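Local coordinates for cell division protein FtsX (Streptococcus pneumoniae, PDB 6HE6) that forms, with FtsE, an ABC transporter-like complex of cell division, its large extracellular loop interacting with the essential peptidoglycan hydrolase PcsB, at residues A[20-25]-A[40-45]; A[44-49]-A[104-109]; A[51-56]-A[92-97]; A[59-64]-A[85-90]. All coordinates share one frame; numbering follows the deposited sequence.

Interaction 1: residues A[20-25]-A[40-45]; sequences VEDNSQ and HKVYDS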
loop_
_atom_site.group_PDB
_atom_site.type_symbol
_atom_site.label_atom_id
_atom_site.label_comp_id
_atom_site.label_asym_id
_atom_site.label_seq_id
_atom_site.Cartn_x
_atom_site.Cartn_y
_atom_site.Cartn_z
ATOM N N VAL A 20 10.825 -0.676 -3.593
ATOM C CA VAL A 20 10.783 0.088 -2.350
ATOM C C VAL A 20 10.057 -0.759 -1.314
ATOM O O VAL A 20 8.955 -1.267 -1.571
ATOM C CB VAL A 20 10.082 1.448 -2.540
ATOM C CG1 VAL A 20 9.641 2.037 -1.218
ATOM C CG2 VAL A 20 10.984 2.433 -3.293
ATOM N N GLU A 21 10.670 -0.921 -0.151
ATOM C CA GLU A 21 10.046 -1.655 0.939
ATOM C C GLU A 21 9.711 -0.626 2.017
ATOM O O GLU A 21 10.463 -0.397 2.959
ATOM C CB GLU A 21 10.962 -2.800 1.428
ATOM C CG GLU A 21 10.903 -4.028 0.507
ATOM C CD GLU A 21 12.157 -4.880 0.553
ATOM O OE1 GLU A 21 12.603 -5.210 1.669
ATOM O OE2 GLU A 21 12.679 -5.242 -0.523
ATOM N N ASP A 22 8.561 0.024 1.850
ATOM C CA ASP A 22 8.196 1.108 2.751
ATOM C C ASP A 22 7.793 0.598 4.128
ATOM O O ASP A 22 7.905 1.347 5.104
ATOM C CB ASP A 22 7.061 1.928 2.143
ATOM C CG ASP A 22 6.954 3.304 2.756
ATOM O OD1 ASP A 22 7.883 4.096 2.540
ATOM O OD2 ASP A 22 5.937 3.588 3.437
ATOM N N ASN A 23 7.350 -0.654 4.222
ATOM C CA ASN A 23 6.818 -1.231 5.448
ATOM C C ASN A 23 7.842 -2.079 6.185
ATOM O O ASN A 23 7.527 -2.650 7.236
ATOM C CB ASN A 23 5.579 -2.073 5.119
ATOM C CG ASN A 23 4.960 -2.714 6.341
ATOM O OD1 ASN A 23 4.972 -3.934 6.486
ATOM N ND2 ASN A 23 4.426 -1.895 7.226
ATOM N N SER A 24 9.052 -2.184 5.660
ATOM C CA SER A 24 10.090 -3.013 6.248
ATOM C C SER A 24 10.996 -2.146 7.100
ATOM O O SER A 24 11.641 -1.233 6.583
ATOM C CB SER A 24 10.900 -3.723 5.166
ATOM O OG SER A 24 10.052 -4.551 4.396
ATOM N N GLN A 25 11.063 -2.463 8.398
ATOM C CA GLN A 25 11.892 -1.703 9.327
ATOM C C GLN A 25 13.368 -2.006 9.156
ATOM O O GLN A 25 14.198 -1.116 9.343
ATOM C CB GLN A 25 11.483 -1.993 10.775
ATOM C CG GLN A 25 10.008 -1.813 11.067
ATOM C CD GLN A 25 9.627 -2.334 12.440
ATOM O OE1 GLN A 25 9.685 -3.532 12.699
ATOM N NE2 GLN A 25 9.234 -1.430 13.323
ATOM N N HIS A 40 8.984 3.814 5.903
ATOM C CA HIS A 40 7.853 4.712 6.153
ATOM C C HIS A 40 7.987 6.054 5.454
ATOM O O HIS A 40 7.235 6.995 5.762
ATOM C CB HIS A 40 7.633 4.915 7.659
ATOM C CG HIS A 40 6.761 3.873 8.282
ATOM N ND1 HIS A 40 6.202 2.845 7.556
ATOM C CD2 HIS A 40 6.329 3.713 9.553
ATOM C CE1 HIS A 40 5.467 2.092 8.352
ATOM N NE2 HIS A 40 5.533 2.593 9.571
ATOM N N LYS A 41 8.906 6.168 4.492
ATOM C CA LYS A 41 9.006 7.390 3.691
ATOM C C LYS A 41 7.678 7.723 3.023
ATOM O O LYS A 41 7.239 8.880 3.013
ATOM C CB LYS A 41 10.093 7.223 2.627
ATOM C CG LYS A 41 11.331 8.085 2.819
ATOM C CD LYS A 41 11.935 7.920 4.194
ATOM C CE LYS A 41 13.075 8.913 4.421
ATOM N NZ LYS A 41 14.005 9.006 3.257
ATOM N N VAL A 42 7.036 6.717 2.429
ATOM C CA VAL A 42 5.760 6.952 1.759
ATOM C C VAL A 42 4.636 7.073 2.773
ATOM O O VAL A 42 3.776 7.961 2.657
ATOM C CB VAL A 42 5.479 5.839 0.742
ATOM C CG1 VAL A 42 4.106 6.039 0.123
ATOM C CG2 VAL A 42 6.582 5.815 -0.312
ATOM N N TYR A 43 4.627 6.189 3.782
ATOM C CA TYR A 43 3.625 6.252 4.844
ATOM C C TYR A 43 3.549 7.659 5.422
ATOM O O TYR A 43 2.470 8.252 5.494
ATOM C CB TYR A 43 3.937 5.216 5.948
ATOM C CG TYR A 43 3.104 5.377 7.218
ATOM C CD1 TYR A 43 1.862 4.769 7.341
ATOM C CD2 TYR A 43 3.552 6.161 8.280
ATOM C CE1 TYR A 43 1.094 4.933 8.494
ATOM C CE2 TYR A 43 2.796 6.330 9.421
ATOM C CZ TYR A 43 1.572 5.707 9.521
ATOM O OH TYR A 43 0.832 5.887 10.656
ATOM N N ASP A 44 4.699 8.236 5.779
ATOM C CA ASP A 44 4.698 9.507 6.500
ATOM C C ASP A 44 4.153 10.653 5.648
ATOM O O ASP A 44 3.413 11.502 6.155
ATOM C CB ASP A 44 6.105 9.849 6.998
ATOM C CG ASP A 44 6.570 8.952 8.117
ATOM O OD1 ASP A 44 5.713 8.331 8.776
ATOM O OD2 ASP A 44 7.796 8.917 8.370
ATOM N N SER A 45 4.500 10.688 4.354
ATOM C CA SER A 45 4.003 11.739 3.468
ATOM C C SER A 45 2.491 11.668 3.319
ATOM O O SER A 45 1.816 12.702 3.274
ATOM C CB SER A 45 4.669 11.622 2.100
ATOM O OG SER A 45 6.076 11.715 2.229
#

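Interaction 2: residues A[44-49]-A[104-109]; sequences DSLKNM and EDAKKI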
loop_
_atom_site.group_PDB
_atom_site.type_symbol
_atom_site.label_atom_id
_atom_site.label_comp_id
_atom_site.label_asym_id
_atom_site.label_seq_id
_atom_site.Cartn_x
_atom_site.Cartn_y
_atom_site.Cartn_z
ATOM N N ASP A 44 4.699 8.236 5.779
ATOM C CA ASP A 44 4.698 9.507 6.500
ATOM C C ASP A 44 4.153 10.653 5.648
ATOM O O ASP A 44 3.413 11.502 6.155
ATOM C CB ASP A 44 6.105 9.849 6.998
ATOM C CG ASP A 44 6.570 8.952 8.117
ATOM O OD1 ASP A 44 5.713 8.331 8.776
ATOM O OD2 ASP A 44 7.796 8.917 8.370
ATOM N N SER A 45 4.500 10.688 4.354
ATOM C CA SER A 45 4.003 11.739 3.468
ATOM C C SER A 45 2.491 11.668 3.319
ATOM O O SER A 45 1.816 12.702 3.274
ATOM C CB SER A 45 4.669 11.622 2.100
ATOM O OG SER A 45 6.076 11.715 2.229
ATOM N N LEU A 46 1.946 10.455 3.212
ATOM C CA LEU A 46 0.498 10.284 3.193
ATOM C C LEU A 46 -0.119 10.713 4.523
ATOM O O LEU A 46 -1.048 11.528 4.553
ATOM C CB LEU A 46 0.143 8.822 2.877
ATOM C CG LEU A 46 0.575 8.240 1.522
ATOM C CD1 LEU A 46 0.374 6.720 1.479
ATOM C CD2 LEU A 46 -0.229 8.883 0.415
ATOM N N LYS A 47 0.408 10.191 5.637
ATOM C CA LYS A 47 -0.088 10.515 6.975
ATOM C C LYS A 47 -0.003 12.011 7.289
ATOM O O LYS A 47 -0.790 12.513 8.102
ATOM C CB LYS A 47 0.701 9.694 8.011
ATOM C CG LYS A 47 -0.017 9.414 9.325
ATOM C CD LYS A 47 -1.131 8.418 9.138
ATOM C CE LYS A 47 -2.229 8.521 10.186
ATOM N NZ LYS A 47 -1.923 7.766 11.406
ATOM N N ASN A 48 0.906 12.737 6.645
ATOM C CA ASN A 48 1.045 14.169 6.874
ATOM C C ASN A 48 -0.003 15.001 6.150
ATOM O O ASN A 48 -0.099 16.200 6.420
ATOM C CB ASN A 48 2.434 14.639 6.443
ATOM C CG ASN A 48 3.478 14.414 7.508
ATOM O OD1 ASN A 48 3.153 14.163 8.669
ATOM N ND2 ASN A 48 4.746 14.510 7.121
ATOM N N MET A 49 -0.765 14.416 5.231
ATOM C CA MET A 49 -1.792 15.172 4.528
ATOM C C MET A 49 -2.973 15.455 5.445
ATOM O O MET A 49 -3.533 14.541 6.056
ATOM C CB MET A 49 -2.261 14.413 3.295
ATOM C CG MET A 49 -1.169 14.081 2.307
ATOM S SD MET A 49 -1.907 13.267 0.878
ATOM C CE MET A 49 -0.434 12.936 -0.116
ATOM N N GLU A 104 -3.878 12.986 -6.274
ATOM C CA GLU A 104 -2.942 13.734 -7.108
ATOM C C GLU A 104 -1.637 13.992 -6.372
ATOM O O GLU A 104 -0.550 13.766 -6.914
ATOM C CB GLU A 104 -3.576 15.046 -7.556
ATOM C CG GLU A 104 -4.168 14.963 -8.949
ATOM C CD GLU A 104 -5.303 15.940 -9.154
ATOM O OE1 GLU A 104 -6.298 15.566 -9.818
ATOM O OE2 GLU A 104 -5.194 17.083 -8.657
ATOM N N ASP A 105 -1.722 14.448 -5.125
ATOM C CA ASP A 105 -0.511 14.621 -4.336
ATOM C C ASP A 105 0.200 13.286 -4.122
ATOM O O ASP A 105 1.437 13.232 -4.053
ATOM C CB ASP A 105 -0.866 15.291 -3.007
ATOM C CG ASP A 105 -1.483 16.675 -3.203
ATOM O OD1 ASP A 105 -1.509 17.140 -4.361
ATOM O OD2 ASP A 105 -1.980 17.275 -2.219
ATOM N N ALA A 106 -0.560 12.194 -4.026
ATOM C CA ALA A 106 0.057 10.900 -3.742
ATOM C C ALA A 106 0.935 10.428 -4.895
ATOM O O ALA A 106 1.988 9.824 -4.666
ATOM C CB ALA A 106 -1.013 9.855 -3.428
ATOM N N LYS A 107 0.523 10.676 -6.143
ATOM C CA LYS A 107 1.351 10.226 -7.258
ATOM C C LYS A 107 2.682 10.973 -7.286
ATOM O O LYS A 107 3.652 10.468 -7.858
ATOM C CB LYS A 107 0.600 10.378 -8.599
ATOM C CG LYS A 107 0.830 9.235 -9.647
ATOM C CD LYS A 107 2.309 8.901 -9.852
ATOM C CE LYS A 107 2.596 7.937 -10.988
ATOM N NZ LYS A 107 3.943 7.322 -10.760
ATOM N N LYS A 108 2.770 12.128 -6.624
ATOM C CA LYS A 108 3.989 12.928 -6.596
ATOM C C LYS A 108 4.975 12.500 -5.514
ATOM O O LYS A 108 6.083 13.034 -5.464
ATOM C CB LYS A 108 3.632 14.407 -6.427
ATOM C CG LYS A 108 3.021 14.997 -7.688
ATOM C CD LYS A 108 3.160 16.500 -7.741
ATOM C CE LYS A 108 1.953 17.167 -7.120
ATOM N NZ LYS A 108 1.483 18.312 -7.946
ATOM N N ILE A 109 4.611 11.555 -4.653
ATOM C CA ILE A 109 5.531 11.057 -3.637
ATOM C C ILE A 109 6.510 10.091 -4.291
ATOM O O ILE A 109 6.106 9.199 -5.045
ATOM C CB ILE A 109 4.761 10.366 -2.502
ATOM C CG1 ILE A 109 3.785 11.344 -1.834
ATOM C CG2 ILE A 109 5.750 9.771 -1.501
ATOM C CD1 ILE A 109 2.870 10.708 -0.803
#

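Interaction 3: residues A[51-56]-A[92-97]; sequences TVKSVT and EANAPN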
loop_
_atom_site.group_PDB
_atom_site.type_symbol
_atom_site.label_atom_id
_atom_site.label_comp_id
_atom_site.label_asym_id
_atom_site.label_seq_id
_atom_site.Cartn_x
_atom_site.Cartn_y
_atom_site.Cartn_z
ATOM N N THR A 51 -6.006 16.102 4.912
ATOM C CA THR A 51 -7.291 15.521 4.548
ATOM C C THR A 51 -7.335 13.992 4.625
ATOM O O THR A 51 -8.354 13.411 4.241
ATOM C CB THR A 51 -7.677 15.956 3.143
ATOM O OG1 THR A 51 -6.606 15.645 2.254
ATOM C CG2 THR A 51 -7.926 17.468 3.102
ATOM N N VAL A 52 -6.284 13.313 5.124
ATOM C CA VAL A 52 -6.324 11.857 5.273
ATOM C C VAL A 52 -6.566 11.466 6.728
ATOM O O VAL A 52 -5.989 12.048 7.656
ATOM C CB VAL A 52 -5.042 11.190 4.740
ATOM C CG1 VAL A 52 -4.718 11.691 3.356
ATOM C CG2 VAL A 52 -3.902 11.459 5.662
ATOM N N LYS A 53 -7.410 10.454 6.932
ATOM C CA LYS A 53 -7.724 10.004 8.284
ATOM C C LYS A 53 -6.923 8.780 8.714
ATOM O O LYS A 53 -6.571 8.659 9.894
ATOM C CB LYS A 53 -9.223 9.701 8.423
ATOM C CG LYS A 53 -9.592 9.140 9.820
ATOM C CD LYS A 53 -11.081 8.843 10.019
ATOM C CE LYS A 53 -11.576 9.491 11.320
ATOM N NZ LYS A 53 -13.066 9.601 11.419
ATOM N N SER A 54 -6.635 7.855 7.805
ATOM C CA SER A 54 -5.871 6.668 8.165
ATOM C C SER A 54 -5.161 6.132 6.928
ATOM O O SER A 54 -5.630 6.309 5.800
ATOM C CB SER A 54 -6.780 5.594 8.770
ATOM O OG SER A 54 -7.671 5.100 7.786
ATOM N N VAL A 55 -4.018 5.481 7.148
ATOM C CA VAL A 55 -3.263 4.861 6.069
ATOM C C VAL A 55 -2.765 3.513 6.575
ATOM O O VAL A 55 -2.026 3.442 7.565
ATOM C CB VAL A 55 -2.105 5.741 5.589
ATOM C CG1 VAL A 55 -1.366 6.221 6.740
ATOM C CG2 VAL A 55 -1.143 4.969 4.698
ATOM N N THR A 56 -3.196 2.449 5.917
ATOM C CA THR A 56 -3.016 1.081 6.379
ATOM C C THR A 56 -2.278 0.279 5.319
ATOM O O THR A 56 -2.722 0.218 4.170
ATOM C CB THR A 56 -4.383 0.448 6.659
ATOM O OG1 THR A 56 -5.104 1.265 7.596
ATOM C CG2 THR A 56 -4.218 -0.935 7.216
ATOM N N GLU A 92 -7.691 6.456 3.777
ATOM C CA GLU A 92 -9.052 6.909 4.026
ATOM C C GLU A 92 -9.065 8.432 4.074
ATOM O O GLU A 92 -8.389 9.029 4.917
ATOM C CB GLU A 92 -9.574 6.327 5.340
ATOM C CG GLU A 92 -10.939 6.868 5.762
ATOM C CD GLU A 92 -11.353 6.357 7.128
ATOM O OE1 GLU A 92 -10.455 5.922 7.878
ATOM O OE2 GLU A 92 -12.561 6.388 7.452
ATOM N N ALA A 93 -9.825 9.053 3.166
ATOM C CA ALA A 93 -9.990 10.503 3.123
ATOM C C ALA A 93 -10.959 10.969 4.208
ATOM O O ALA A 93 -11.748 10.190 4.731
ATOM C CB ALA A 93 -10.510 10.957 1.757
ATOM N N ASN A 94 -10.909 12.265 4.532
ATOM C CA ASN A 94 -11.856 12.800 5.506
ATOM C C ASN A 94 -13.244 12.990 4.900
ATOM O O ASN A 94 -14.250 12.857 5.606
ATOM C CB ASN A 94 -11.345 14.131 6.072
ATOM C CG ASN A 94 -10.436 13.955 7.293
ATOM O OD1 ASN A 94 -10.482 12.938 7.992
ATOM N ND2 ASN A 94 -9.596 14.953 7.544
ATOM N N ALA A 95 -13.322 13.306 3.609
ATOM C CA ALA A 95 -14.584 13.506 2.918
ATOM C C ALA A 95 -14.417 13.011 1.496
ATOM O O ALA A 95 -13.285 12.948 0.996
ATOM C CB ALA A 95 -15.007 14.985 2.918
ATOM N N PRO A 96 -15.505 12.645 0.822
ATOM C CA PRO A 96 -15.383 12.257 -0.593
ATOM C C PRO A 96 -14.687 13.300 -1.451
ATOM O O PRO A 96 -13.873 12.939 -2.311
ATOM C CB PRO A 96 -16.846 12.038 -1.019
ATOM C CG PRO A 96 -17.558 11.678 0.243
ATOM C CD PRO A 96 -16.871 12.445 1.344
ATOM N N ASN A 97 -14.944 14.589 -1.211
ATOM C CA ASN A 97 -14.399 15.637 -2.070
ATOM C C ASN A 97 -12.886 15.782 -1.958
ATOM O O ASN A 97 -12.267 16.348 -2.867
ATOM C CB ASN A 97 -15.080 16.968 -1.755
ATOM C CG ASN A 97 -16.475 17.046 -2.337
ATOM O OD1 ASN A 97 -16.875 16.188 -3.127
ATOM N ND2 ASN A 97 -17.235 18.058 -1.935
#

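Interaction 4: residues A[59-64]-A[85-90]; sequences SKEEQY and LYDAYI. With CAT (dodecane-trimethylamine), chain C.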
loop_
_atom_site.group_PDB
_atom_site.type_symbol
_atom_site.label_atom_id
_atom_site.label_comp_id
_atom_site.label_asym_id
_atom_site.label_seq_id
_atom_site.Cartn_x
_atom_site.Cartn_y
_atom_site.Cartn_z
ATOM N N SER A 59 -0.084 -5.630 2.075
ATOM C CA SER A 59 0.980 -6.261 1.310
ATOM C C SER A 59 0.449 -6.974 0.059
ATOM O O SER A 59 -0.725 -7.369 -0.032
ATOM C CB SER A 59 1.691 -7.293 2.161
ATOM O OG SER A 59 0.898 -8.455 2.152
ATOM N N LYS A 60 1.361 -7.214 -0.881
ATOM C CA LYS A 60 0.998 -7.976 -2.071
ATOM C C LYS A 60 0.580 -9.406 -1.720
ATOM O O LYS A 60 -0.339 -9.961 -2.336
ATOM C CB LYS A 60 2.155 -7.976 -3.076
ATOM C CG LYS A 60 3.486 -8.534 -2.570
ATOM C CD LYS A 60 4.587 -8.368 -3.651
ATOM C CE LYS A 60 5.917 -7.911 -3.048
ATOM N NZ LYS A 60 6.539 -8.939 -2.141
ATOM N N GLU A 61 1.249 -10.021 -0.743
ATOM C CA GLU A 61 0.837 -11.339 -0.268
ATOM C C GLU A 61 -0.625 -11.318 0.160
ATOM O O GLU A 61 -1.466 -12.042 -0.387
ATOM C CB GLU A 61 1.734 -11.767 0.897
ATOM C CG GLU A 61 3.185 -11.991 0.487
ATOM C CD GLU A 61 3.947 -10.713 0.204
ATOM O OE1 GLU A 61 3.490 -9.634 0.633
ATOM O OE2 GLU A 61 5.007 -10.790 -0.460
ATOM N N GLU A 62 -0.943 -10.439 1.113
ATOM C CA GLU A 62 -2.299 -10.332 1.626
ATOM C C GLU A 62 -3.314 -10.126 0.499
ATOM O O GLU A 62 -4.378 -10.758 0.500
ATOM C CB GLU A 62 -2.331 -9.185 2.635
ATOM C CG GLU A 62 -3.672 -8.786 3.162
ATOM C CD GLU A 62 -3.594 -7.443 3.864
ATOM O OE1 GLU A 62 -2.490 -7.078 4.339
ATOM O OE2 GLU A 62 -4.627 -6.743 3.918
ATOM N N GLN A 63 -2.994 -9.273 -0.492
ATOM C CA GLN A 63 -3.931 -9.022 -1.588
ATOM C C GLN A 63 -4.202 -10.279 -2.390
ATOM O O GLN A 63 -5.309 -10.447 -2.916
ATOM C CB GLN A 63 -3.429 -7.926 -2.537
ATOM C CG GLN A 63 -3.352 -6.546 -1.929
ATOM C CD GLN A 63 -2.771 -5.506 -2.887
ATOM O OE1 GLN A 63 -3.173 -5.418 -4.052
ATOM N NE2 GLN A 63 -1.808 -4.726 -2.394
ATOM N N TYR A 64 -3.212 -11.170 -2.499
ATOM C CA TYR A 64 -3.435 -12.383 -3.272
ATOM C C TYR A 64 -4.260 -13.392 -2.477
ATOM O O TYR A 64 -5.148 -14.040 -3.035
ATOM C CB TYR A 64 -2.105 -12.994 -3.727
ATOM C CG TYR A 64 -2.286 -14.369 -4.317
ATOM C CD1 TYR A 64 -2.872 -14.529 -5.567
ATOM C CD2 TYR A 64 -1.896 -15.509 -3.626
ATOM C CE1 TYR A 64 -3.061 -15.781 -6.119
ATOM C CE2 TYR A 64 -2.085 -16.788 -4.181
ATOM C CZ TYR A 64 -2.664 -16.903 -5.426
ATOM O OH TYR A 64 -2.867 -18.143 -5.995
ATOM N N LEU A 85 1.931 -8.690 -7.878
ATOM C CA LEU A 85 1.139 -7.574 -7.378
ATOM C C LEU A 85 2.029 -6.575 -6.635
ATOM O O LEU A 85 3.195 -6.840 -6.338
ATOM C CB LEU A 85 0.014 -8.076 -6.475
ATOM C CG LEU A 85 -0.913 -9.146 -7.068
ATOM C CD1 LEU A 85 -1.974 -9.596 -6.056
ATOM C CD2 LEU A 85 -1.570 -8.635 -8.362
ATOM N N TYR A 86 1.461 -5.413 -6.335
ATOM C CA TYR A 86 2.180 -4.310 -5.707
ATOM C C TYR A 86 1.706 -4.142 -4.274
ATOM O O TYR A 86 0.495 -4.111 -4.026
ATOM C CB TYR A 86 1.949 -3.004 -6.469
ATOM C CG TYR A 86 2.721 -2.860 -7.753
ATOM C CD1 TYR A 86 2.620 -3.813 -8.762
ATOM C CD2 TYR A 86 3.545 -1.761 -7.967
ATOM C CE1 TYR A 86 3.326 -3.684 -9.941
ATOM C CE2 TYR A 86 4.256 -1.625 -9.143
ATOM C CZ TYR A 86 4.140 -2.591 -10.124
ATOM O OH TYR A 86 4.843 -2.462 -11.295
ATOM N N ASP A 87 2.652 -4.033 -3.330
ATOM C CA ASP A 87 2.343 -3.505 -2.003
ATOM C C ASP A 87 1.604 -2.182 -2.133
ATOM O O ASP A 87 1.829 -1.412 -3.075
ATOM C CB ASP A 87 3.617 -3.281 -1.182
ATOM C CG ASP A 87 4.298 -4.572 -0.777
ATOM O OD1 ASP A 87 3.688 -5.657 -0.926
ATOM O OD2 ASP A 87 5.445 -4.490 -0.289
ATOM N N ALA A 88 0.733 -1.897 -1.170
ATOM C CA ALA A 88 -0.138 -0.743 -1.296
ATOM C C ALA A 88 -0.444 -0.177 0.080
ATOM O O ALA A 88 -0.392 -0.882 1.088
ATOM C CB ALA A 88 -1.444 -1.110 -2.022
ATOM N N TYR A 89 -0.773 1.116 0.111
ATOM C CA TYR A 89 -1.388 1.722 1.282
ATOM C C TYR A 89 -2.853 2.001 0.966
ATOM O O TYR A 89 -3.184 2.492 -0.121
ATOM C CB TYR A 89 -0.670 3.024 1.699
ATOM C CG TYR A 89 0.621 2.766 2.453
ATOM C CD1 TYR A 89 0.606 2.208 3.729
ATOM C CD2 TYR A 89 1.848 3.062 1.884
ATOM C CE1 TYR A 89 1.783 1.977 4.421
ATOM C CE2 TYR A 89 3.031 2.822 2.564
ATOM C CZ TYR A 89 2.986 2.270 3.827
ATOM O OH TYR A 89 4.147 2.007 4.498
ATOM N N ILE A 90 -3.724 1.681 1.908
ATOM C CA ILE A 90 -5.150 1.953 1.781
ATOM C C ILE A 90 -5.403 3.223 2.575
ATOM O O ILE A 90 -5.292 3.227 3.805
ATOM C CB ILE A 90 -6.008 0.780 2.279
ATOM C CG1 ILE A 90 -5.520 -0.561 1.732
ATOM C CG2 ILE A 90 -7.478 1.014 1.931
ATOM C CD1 ILE A 90 -5.766 -0.786 0.239
HETATM C C1 CAT C . 2.199 -16.246 -6.567
HETATM C C2 CAT C . 0.759 -16.166 -7.098
HETATM C C3 CAT C . 0.511 -14.842 -7.840
HETATM C C4 CAT C . -0.611 -14.946 -8.888
HETATM C C5 CAT C . -0.873 -13.558 -9.499
HETATM C C6 CAT C . -1.749 -13.581 -10.763
HETATM C C7 CAT C . -0.978 -12.914 -11.908
HETATM C C8 CAT C . -1.864 -12.279 -12.985
HETATM C C9 CAT C . -1.137 -11.031 -13.499
HETATM C C10 CAT C . -1.680 -10.564 -14.847
HETATM C C11 CAT C . -1.722 -9.031 -14.852
HETATM C C12 CAT C . -1.035 -8.483 -16.103
HETATM C CA1 CAT C . 3.623 -16.525 -4.647
HETATM C CB1 CAT C . 1.427 -15.653 -4.413
HETATM C CC1 CAT C . 1.782 -17.955 -4.955
HETATM N NE1 CAT C . 2.253 -16.594 -5.153
#

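Interaction 1: residues A[20-25]-A[40-45]
Asp22 presents its carboxylate to the first turn of helix 41-47. CG stands anti to the backbone N (chi1 -160°), which carries both oxygens toward the helix start. OD1 accepts from Val42 N at 2.8 Å, and the bond is almost straight, 171° at the hydrogen. OD2 takes Tyr43 N at 2.9 Å. Both amides arrive on the syn side, each somewhat out of the carboxylate plane. Lys41 N is also 3.0 Å from Asp22 OD1, but its angle is too poor for a bond. OD2 has a second partner, the hydroxyl of Tyr89 on strand 88-93.

Apolar atoms close round the carboxylate. Val42 CG2 lies 3.6 Å from Asp22 OD1, and Tyr43 CB packs against OD2. The main chain of Asp22 takes part too. Its O accepts from His40 N at 2.8 Å, in the carbonyl plane and on a lone pair. His40 ND1 adds a weak bond to the same oxygen. The imidazole also lays one face toward Tyr43 CD2.

His40 is the N-cap residue, yet the carboxylate that meets the first-turn amides comes from the loop at 20-25. The helix dipole would probably favour its negative charge. The arrangement is typical of helix N-terminal capping by an aspartate remote in sequence.

Interaction 2: residues A[44-49]-A[104-109]
Ile109 reaches across to helix 41-47 with its CD1 methyl, the centre of an apolar cluster. Ser45 CB is its nearest neighbour, 3.5 Å from Ile109 CD1. Leu46 CD2 is 3.8 Å from the same methyl, and Met49 CE is 4.0 Å from it. CG1 of Ile109 stands anti to the carbonyl carbon (chi1 -60°), and this sends CD1 in among the three. Leu46 and Ile109 meet at a slant. Leu46 CD2 also touches Ala106 CB, at 4.0 Å.

These contacts join two helices that cover the same side of the antiparallel sheet. Leu46 leans on Val55, Tyr89, Val91 and Val14. Ala106 also rests on Val14. Helices 41-47 and 99-107 are the two helices of a ferredoxin-like beta-alpha-beta-beta-alpha-beta fold, with helix 60-70 inserted between the second and third strands. The residues meeting here lie near the C-terminal ends of both helices.

Mixed contacts are made by Met49. Its chain is extended beyond CG (chi2 -177°, chi3 -179°), and this carries CE across to helix 99-107. CE lies 3.8 Å from Asp105 CB, touching the aliphatic part of that acidic residue. It is also 4.0 Å from Ala106 N.

No hydrogen bond crosses between the two segments. The polar end of Ser45 turns back into its own helix, and its OG bonds to Lys41 O.

Interaction 3: residues A[51-56]-A[92-97]
Lys53 N donates to Glu92 O at 2.7 Å, the shortest polar bond of this contact. It is nearly straight, 171° at the hydrogen. Lys53 and Ser54 both face Glu92, which makes a classic beta bulge between antiparallel strands 52-58 and 88-93 of the four-stranded sheet. Glu92 N closes the other side of the bulge with a bond to Ser54 O at 2.9 Å.

Val52 and Ala93 form a non-hydrogen-bonded pair, and their side chains diverge. Both touch Ile102 of helix 99-107, so this face is the one that the helix covers. Past the pair, Asn94 N donates to Thr51 O at 2.8 Å, tilted from the carbonyl plane. This bond continues the pairing beyond the end of strand 88-93.

Glu92 and Ser54 project from the same face of the sheet. Ser54 OG lies between its own backbone N and carbonyl carbon (chi1 67°) and is directed at the glutamate. Glu92 has an extended chain, which places OE1 beside the serine. Ser54 OG donates to Glu92 OE1 at 2.9 Å, on the anti lone pair.

Lys53 runs alongside Glu92 and points the same way. It meets the carboxylate through its aliphatic part, with Lys53 CD 3.7 Å from Glu92 OE1. The charged groups stay apart: Lys53 NZ is 5.1 Å from Glu92 OE2. Nearer its backbone, Lys53 CB lies 3.5 Å from Asn94 OD1.

Interaction 4: residues A[59-64]-A[85-90]
Lys60 lies across Asp87 at the start of helix 60-70. Its CB packs on Leu85 CB and is 3.6 Å from Leu85 O. CG sits between the backbone N and the carbonyl carbon (chi1 58°), against Asp87 OD1. CD is 3.4 Å from Leu85 O. CE stays near Asp87 OD1, and NZ turns to Glu61 OE2 in a 2.9 Å salt bridge.

Lys60 N donates to Asp87 OD1 at 2.8 Å. One turn on, Gln63 NE2 makes a weak bond to Tyr86 O and another bond to Ser58 O. Ser59 is the N-cap, its OG accepting from Glu62 N.

Leu85 CD1 touches Tyr64 CB at 4.1 Å. The Tyr64 ring carries the dodecane-trimethylamine over one face, with CAT C2 3.8 Å above its plane, offset toward the rim. The head-group methyl CAT CB1 is 3.4 Å from Tyr64 CD2. Tyr64 OH bonds to Trp75 N. Phe78, Glu79, Asp81, Asn83 and Pro84 complete the pocket that holds the dodecane-trimethylamine in this crystal, beside a capped helix N-terminus.

How the interactions relate
After strand 11-16, the loop at 20-25 meets the start of helix 41-47, and interaction 1 closes round the hairpin 26-29/32-35. The same helix opens interaction 2, which closes last, at 104-109. Interaction 3 lies within that long loop, and interaction 4 lies within interaction 3. Both use strand 88-93, which pairs with strand 52-58 of interaction 3, and Thr56 O to Ile90 N (2.9 Å) continues the pairing. Interaction 4 adds helix 60-70 and the ligand pocket. Tyr89 of interaction 4 links several of these parts: it contacts residues of interaction 1, Leu46 of interaction 2 and Val55 of interaction 3. Together they tie the hairpin, three helices and the central sheet into one domain.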